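Local structure of lovastatin nonaketide synthase mokA (Monascus pilosus, 6AD3) at residues P327-Y335 with F433-Q441. The protein builds the nonaketide precursor of monacolin K (lovastatin) as an iterative type I polyketide synthase, of which this chain is the condensation domain. The protein carries 1 engineered substitution. Sequence-based numbering, arbitrary orientation.
Sequences PMQFYLAAY and FQAVFDYKQ
M328 lies across the ring of Y439, its CB over the ring centre, 3.7 Å from the centroid and 12° off the normal. With CG anti to the backbone N (chi1 -174°), the chain runs over the ring toward Y439 CB, CG 3.5 Å from Y439 CD1; the chain then bends, bringing SD to the edge of F437 as a Met-aromatic contact, 5.2 Å from that ring's centroid. F437 pushes its ring up against the helix. L332 CA lies over one face, and L332 CB packs off-centre at 3.8 Å from F437 CE2; M328 CG meets the edge and Y331 CB approaches obliquely. Y335 runs past F437 in the opposite direction, the two rings inclined at 37°, and its OH reaches V436 O in a weak 2.8 Å hydrogen bond. At the other end, a water accepts from M328 N and donates to Y439 OH, which also hydrogen-bonds D474. Segment 327-335 runs nearly antiparallel to strand 435-440, a central strand of the mixed six-stranded sheet in this condensation domain; Y331 also touches helix 310-322 and L332 touches helix 386-401. The chemistry is that of a largely apolar helix-on-sheet interface: carbon and sulfur meet aromatic rings along its length, while the hydroxyls of Y335 and Y439 find polar partners toward its two ends, and the water links the first turn of the helix to the strand.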
ATOM      1  N   PRO A 327      -2.807  19.070  -0.213  1.00 18.77           N
ATOM      2  CA  PRO A 327      -4.054  18.349  -0.464  1.00 17.58           C
ATOM      3  C   PRO A 327      -4.092  17.019   0.311  1.00 16.37           C
ATOM      4  O   PRO A 327      -5.118  16.663   0.852  1.00 15.86           O
ATOM      5  CB  PRO A 327      -4.005  18.101  -1.977  1.00 19.70           C
ATOM      6  CG  PRO A 327      -3.307  19.344  -2.490  1.00 19.40           C
ATOM      7  CD  PRO A 327      -2.228  19.624  -1.453  1.00 19.56           C
ATOM      8  N   MET A 328      -2.979  16.306   0.374  1.00 16.16           N
ATOM      9  CA  MET A 328      -2.954  15.061   1.163  1.00 16.73           C
ATOM     10  C   MET A 328      -3.465  15.272   2.570  1.00 18.17           C
ATOM     11  O   MET A 328      -4.307  14.510   3.056  1.00 16.72           O
ATOM     12  CB  MET A 328      -1.554  14.465   1.244  1.00 17.52           C
ATOM     13  CG  MET A 328      -1.553  13.094   1.942  1.00 18.17           C
ATOM     14  SD  MET A 328      -1.404  13.180   3.755  1.00 22.15           S
ATOM     15  CE  MET A 328       0.375  13.074   3.946  1.00 24.17           C
ATOM     16  N   GLN A 329      -3.032  16.358   3.198  1.00 16.46           N
ATOM     17  CA  GLN A 329      -3.425  16.617   4.565  1.00 16.70           C
ATOM     18  C   GLN A 329      -4.894  16.960   4.683  1.00 17.06           C
ATOM     19  O   GLN A 329      -5.527  16.585   5.643  1.00 15.15           O
ATOM     20  CB  GLN A 329      -2.575  17.703   5.164  1.00 16.72           C
ATOM     21  CG  GLN A 329      -1.139  17.267   5.361  1.00 18.26           C
ATOM     22  CD  GLN A 329      -0.142  18.434   5.355  1.00 20.45           C
ATOM     23  OE1 GLN A 329      -0.502  19.593   5.135  1.00 20.63           O
ATOM     24  NE2 GLN A 329       1.126  18.093   5.430  1.00 20.14           N
ATOM     25  N   PHE A 330      -5.442  17.584   3.646  1.00 16.00           N
ATOM     26  CA  PHE A 330      -6.892  17.857   3.575  1.00 17.09           C
ATOM     27  C   PHE A 330      -7.695  16.537   3.468  1.00 14.28           C
ATOM     28  O   PHE A 330      -8.650  16.283   4.246  1.00 15.47           O
ATOM     29  CB  PHE A 330      -7.191  18.766   2.349  1.00 16.63           C
ATOM     30  CG  PHE A 330      -8.578  19.415   2.374  1.00 16.72           C
ATOM     31  CD1 PHE A 330      -9.740  18.641   2.225  1.00 16.96           C
ATOM     32  CD2 PHE A 330      -8.709  20.774   2.426  1.00 17.71           C
ATOM     33  CE1 PHE A 330     -10.986  19.239   2.164  1.00 17.76           C
ATOM     34  CE2 PHE A 330      -9.941  21.360   2.412  1.00 17.64           C
ATOM     35  CZ  PHE A 330     -11.086  20.609   2.295  1.00 18.35           C
ATOM     36  N   TYR A 331      -7.259  15.646   2.580  1.00 13.96           N
ATOM     37  CA  TYR A 331      -7.949  14.389   2.414  1.00 13.66           C
ATOM     38  C   TYR A 331      -7.891  13.576   3.752  1.00 14.14           C
ATOM     39  O   TYR A 331      -8.865  12.925   4.145  1.00 14.27           O
ATOM     40  CB  TYR A 331      -7.346  13.610   1.240  1.00 14.58           C
ATOM     41  CG  TYR A 331      -7.640  14.210  -0.097  1.00 13.89           C
ATOM     42  CD1 TYR A 331      -8.929  14.194  -0.602  1.00 16.55           C
ATOM     43  CD2 TYR A 331      -6.624  14.759  -0.908  1.00 15.68           C
ATOM     44  CE1 TYR A 331      -9.234  14.801  -1.801  1.00 17.89           C
ATOM     45  CE2 TYR A 331      -6.921  15.331  -2.140  1.00 17.29           C
ATOM     46  CZ  TYR A 331      -8.237  15.289  -2.606  1.00 17.42           C
ATOM     47  OH  TYR A 331      -8.619  15.883  -3.807  1.00 15.69           O
ATOM     48  N   LEU A 332      -6.737  13.621   4.425  1.00 14.13           N
ATOM     49  CA  LEU A 332      -6.532  12.856   5.663  1.00 13.07           C
ATOM     50  C   LEU A 332      -7.404  13.442   6.778  1.00 16.01           C
ATOM     51  O   LEU A 332      -8.094  12.728   7.485  1.00 14.95           O
ATOM     52  CB  LEU A 332      -5.066  12.911   6.063  1.00 14.97           C
ATOM     53  CG  LEU A 332      -4.788  12.353   7.475  1.00 14.18           C
ATOM     54  CD1 LEU A 332      -5.163  10.889   7.585  1.00 14.66           C
ATOM     55  CD2 LEU A 332      -3.334  12.547   7.822  1.00 16.17           C
ATOM     56  N   ALA A 333      -7.407  14.764   6.881  1.00 15.85           N
ATOM     57  CA  ALA A 333      -8.210  15.419   7.875  1.00 14.66           C
ATOM     58  C   ALA A 333      -9.693  15.125   7.699  1.00 14.37           C
ATOM     59  O   ALA A 333     -10.382  14.891   8.666  1.00 14.27           O
ATOM     60  CB  ALA A 333      -7.941  16.945   7.880  1.00 16.00           C
ATOM     61  N   ALA A 334     -10.176  15.153   6.457  1.00 14.18           N
ATOM     62  CA  ALA A 334     -11.544  14.895   6.171  1.00 16.10           C
ATOM     63  C   ALA A 334     -11.903  13.413   6.455  1.00 15.82           C
ATOM     64  O   ALA A 334     -12.983  13.100   6.959  1.00 14.98           O
ATOM     65  CB  ALA A 334     -11.842  15.280   4.727  1.00 17.82           C
ATOM     66  N   TYR A 335     -10.969  12.517   6.177  1.00 14.06           N
ATOM     67  CA  TYR A 335     -11.144  11.097   6.469  1.00 14.22           C
ATOM     68  C   TYR A 335     -11.283  10.888   7.968  1.00 14.40           C
ATOM     69  O   TYR A 335     -12.192  10.180   8.424  1.00 15.27           O
ATOM     70  CB  TYR A 335      -9.953  10.324   5.914  1.00 14.74           C
ATOM     71  CG  TYR A 335      -9.925   8.853   6.193  1.00 13.22           C
ATOM     72  CD1 TYR A 335     -10.909   8.031   5.722  1.00 13.49           C
ATOM     73  CD2 TYR A 335      -8.747   8.263   6.594  1.00 14.22           C
ATOM     74  CE1 TYR A 335     -10.780   6.646   5.808  1.00 13.52           C
ATOM     75  CE2 TYR A 335      -8.611   6.886   6.680  1.00 13.64           C
ATOM     76  CZ  TYR A 335      -9.642   6.091   6.312  1.00 15.49           C
ATOM     77  OH  TYR A 335      -9.494   4.701   6.385  1.00 14.76           O
ATOM     78  N   PHE A 433      -3.952   0.078  15.231  1.00 16.10           N
ATOM     79  CA  PHE A 433      -4.843   0.916  14.437  1.00 14.27           C
ATOM     80  C   PHE A 433      -5.665   0.057  13.506  1.00 14.93           C
ATOM     81  O   PHE A 433      -5.177  -0.977  13.041  1.00 13.63           O
ATOM     82  CB  PHE A 433      -4.059   1.979  13.632  1.00 14.33           C
ATOM     83  CG  PHE A 433      -2.906   1.430  12.820  1.00 12.71           C
ATOM     84  CD1 PHE A 433      -1.683   1.135  13.425  1.00 14.56           C
ATOM     85  CD2 PHE A 433      -3.037   1.174  11.445  1.00 12.93           C
ATOM     86  CE1 PHE A 433      -0.628   0.621  12.689  1.00 15.43           C
ATOM     87  CE2 PHE A 433      -1.991   0.641  10.729  1.00 14.05           C
ATOM     88  CZ  PHE A 433      -0.780   0.362  11.343  1.00 14.77           C
ATOM     89  N   GLN A 434      -6.893   0.510  13.206  1.00 14.03           N
ATOM     90  CA  GLN A 434      -7.837  -0.299  12.422  1.00 13.87           C
ATOM     91  C   GLN A 434      -8.292   0.433  11.158  1.00 16.99           C
ATOM     92  O   GLN A 434      -9.050  -0.107  10.374  1.00 15.38           O
ATOM     93  CB  GLN A 434      -9.063  -0.678  13.257  1.00 14.44           C
ATOM     94  CG  GLN A 434      -8.713  -1.557  14.458  1.00 15.11           C
ATOM     95  CD  GLN A 434      -8.112  -0.804  15.635  1.00 16.85           C
ATOM     96  OE1 GLN A 434      -8.606   0.253  16.067  1.00 16.85           O
ATOM     97  NE2 GLN A 434      -7.036  -1.352  16.174  1.00 17.37           N
ATOM     98  N   ALA A 435      -7.771   1.627  10.963  1.00 14.83           N
ATOM     99  CA  ALA A 435      -7.995   2.413   9.764  1.00 13.97           C
ATOM    100  C   ALA A 435      -6.651   2.772   9.125  1.00 15.06           C
ATOM    101  O   ALA A 435      -5.692   3.141   9.820  1.00 12.07           O
ATOM    102  CB  ALA A 435      -8.719   3.702  10.126  1.00 14.74           C
ATOM    103  N   VAL A 436      -6.625   2.782   7.794  1.00 13.49           N
ATOM    104  CA  VAL A 436      -5.438   3.193   7.040  1.00 14.00           C
ATOM    105  C   VAL A 436      -5.833   4.225   5.991  1.00 15.00           C
ATOM    106  O   VAL A 436      -6.904   4.127   5.387  1.00 13.84           O
ATOM    107  CB  VAL A 436      -4.763   1.973   6.364  1.00 14.41           C
ATOM    108  CG1 VAL A 436      -3.746   2.384   5.292  1.00 13.90           C
ATOM    109  CG2 VAL A 436      -4.096   1.085   7.406  1.00 13.56           C
ATOM    110  N   PHE A 437      -4.889   5.131   5.716  1.00 12.24           N
ATOM    111  CA  PHE A 437      -4.979   6.131   4.684  1.00 13.14           C
ATOM    112  C   PHE A 437      -3.716   6.062   3.827  1.00 12.23           C
ATOM    113  O   PHE A 437      -2.587   6.195   4.329  1.00 14.11           O
ATOM    114  CB  PHE A 437      -5.100   7.529   5.300  1.00 12.87           C
ATOM    115  CG  PHE A 437      -5.190   8.653   4.262  1.00 13.97           C
ATOM    116  CD1 PHE A 437      -6.314   8.785   3.481  1.00 19.68           C
ATOM    117  CD2 PHE A 437      -4.142   9.528   4.045  1.00 15.00           C
ATOM    118  CE1 PHE A 437      -6.415   9.785   2.522  1.00 22.57           C
ATOM    119  CE2 PHE A 437      -4.278  10.592   3.151  1.00 14.57           C
ATOM    120  CZ  PHE A 437      -5.397  10.705   2.378  1.00 16.99           C
ATOM    121  N   ASP A 438      -3.892   5.877   2.531  1.00 12.35           N
ATOM    122  CA  ASP A 438      -2.755   5.726   1.610  1.00 12.67           C
ATOM    123  C   ASP A 438      -2.963   6.624   0.413  1.00 12.78           C
ATOM    124  O   ASP A 438      -3.860   6.386  -0.413  1.00 14.45           O
ATOM    125  CB  ASP A 438      -2.628   4.260   1.177  1.00 14.48           C
ATOM    126  CG  ASP A 438      -1.425   3.999   0.246  1.00 15.66           C
ATOM    127  OD1 ASP A 438      -0.901   4.959  -0.310  1.00 15.65           O
ATOM    128  OD2 ASP A 438      -0.954   2.829   0.208  1.00 20.29           O
ATOM    129  N   TYR A 439      -2.138   7.677   0.328  1.00 12.54           N
ATOM    130  CA  TYR A 439      -2.270   8.691  -0.716  1.00 14.07           C
ATOM    131  C   TYR A 439      -0.975   8.728  -1.528  1.00 15.63           C
ATOM    132  O   TYR A 439       0.127   8.719  -0.969  1.00 15.24           O
ATOM    133  CB  TYR A 439      -2.509  10.056  -0.070  1.00 16.08           C
ATOM    134  CG  TYR A 439      -2.351  11.257  -0.975  1.00 13.73           C
ATOM    135  CD1 TYR A 439      -1.098  11.761  -1.294  1.00 17.37           C
ATOM    136  CD2 TYR A 439      -3.457  11.880  -1.504  1.00 17.29           C
ATOM    137  CE1 TYR A 439      -0.955  12.894  -2.083  1.00 16.58           C
ATOM    138  CE2 TYR A 439      -3.325  13.050  -2.259  1.00 19.24           C
ATOM    139  CZ  TYR A 439      -2.058  13.557  -2.509  1.00 17.69           C
ATOM    140  OH  TYR A 439      -1.921  14.660  -3.351  1.00 20.55           O
ATOM    141  N   LYS A 440      -1.131   8.695  -2.826  1.00 14.11           N
ATOM    142  CA  LYS A 440      -0.008   8.875  -3.747  1.00 17.72           C
ATOM    143  C   LYS A 440      -0.321   9.853  -4.886  1.00 20.03           C
ATOM    144  O   LYS A 440      -1.484  10.046  -5.259  1.00 19.81           O
ATOM    145  CB  LYS A 440       0.442   7.524  -4.277  1.00 17.96           C
ATOM    146  CG  LYS A 440      -0.440   6.973  -5.380  1.00 20.44           C
ATOM    147  CD  LYS A 440       0.048   5.621  -5.855  1.00 27.37           C
ATOM    148  CE  LYS A 440      -0.911   5.121  -6.943  1.00 28.28           C
ATOM    149  NZ  LYS A 440      -0.494   3.851  -7.522  1.00 32.70           N
ATOM    150  N   GLN A 441       0.733  10.557  -5.352  1.00 18.10           N
ATOM    151  CA  GLN A 441       0.607  11.639  -6.320  1.00 22.95           C
ATOM    152  C   GLN A 441       1.348  11.427  -7.651  1.00 28.21           C
ATOM    153  O   GLN A 441       1.335  12.295  -8.492  1.00 29.14           O
ATOM    154  CB  GLN A 441       1.203  12.893  -5.688  1.00 27.10           C
ATOM    155  CG  GLN A 441       0.241  13.956  -5.370  1.00 35.78           C
ATOM    156  CD  GLN A 441       0.972  15.224  -4.915  1.00 32.51           C
ATOM    157  OE1 GLN A 441       0.643  16.306  -5.333  1.00 47.40           O
ATOM    158  NE2 GLN A 441       1.991  15.058  -4.079  1.00 36.13           N
TER
HETATM  159  O   HOH W   1      -0.533  16.430  -1.453  1.00 17.55           O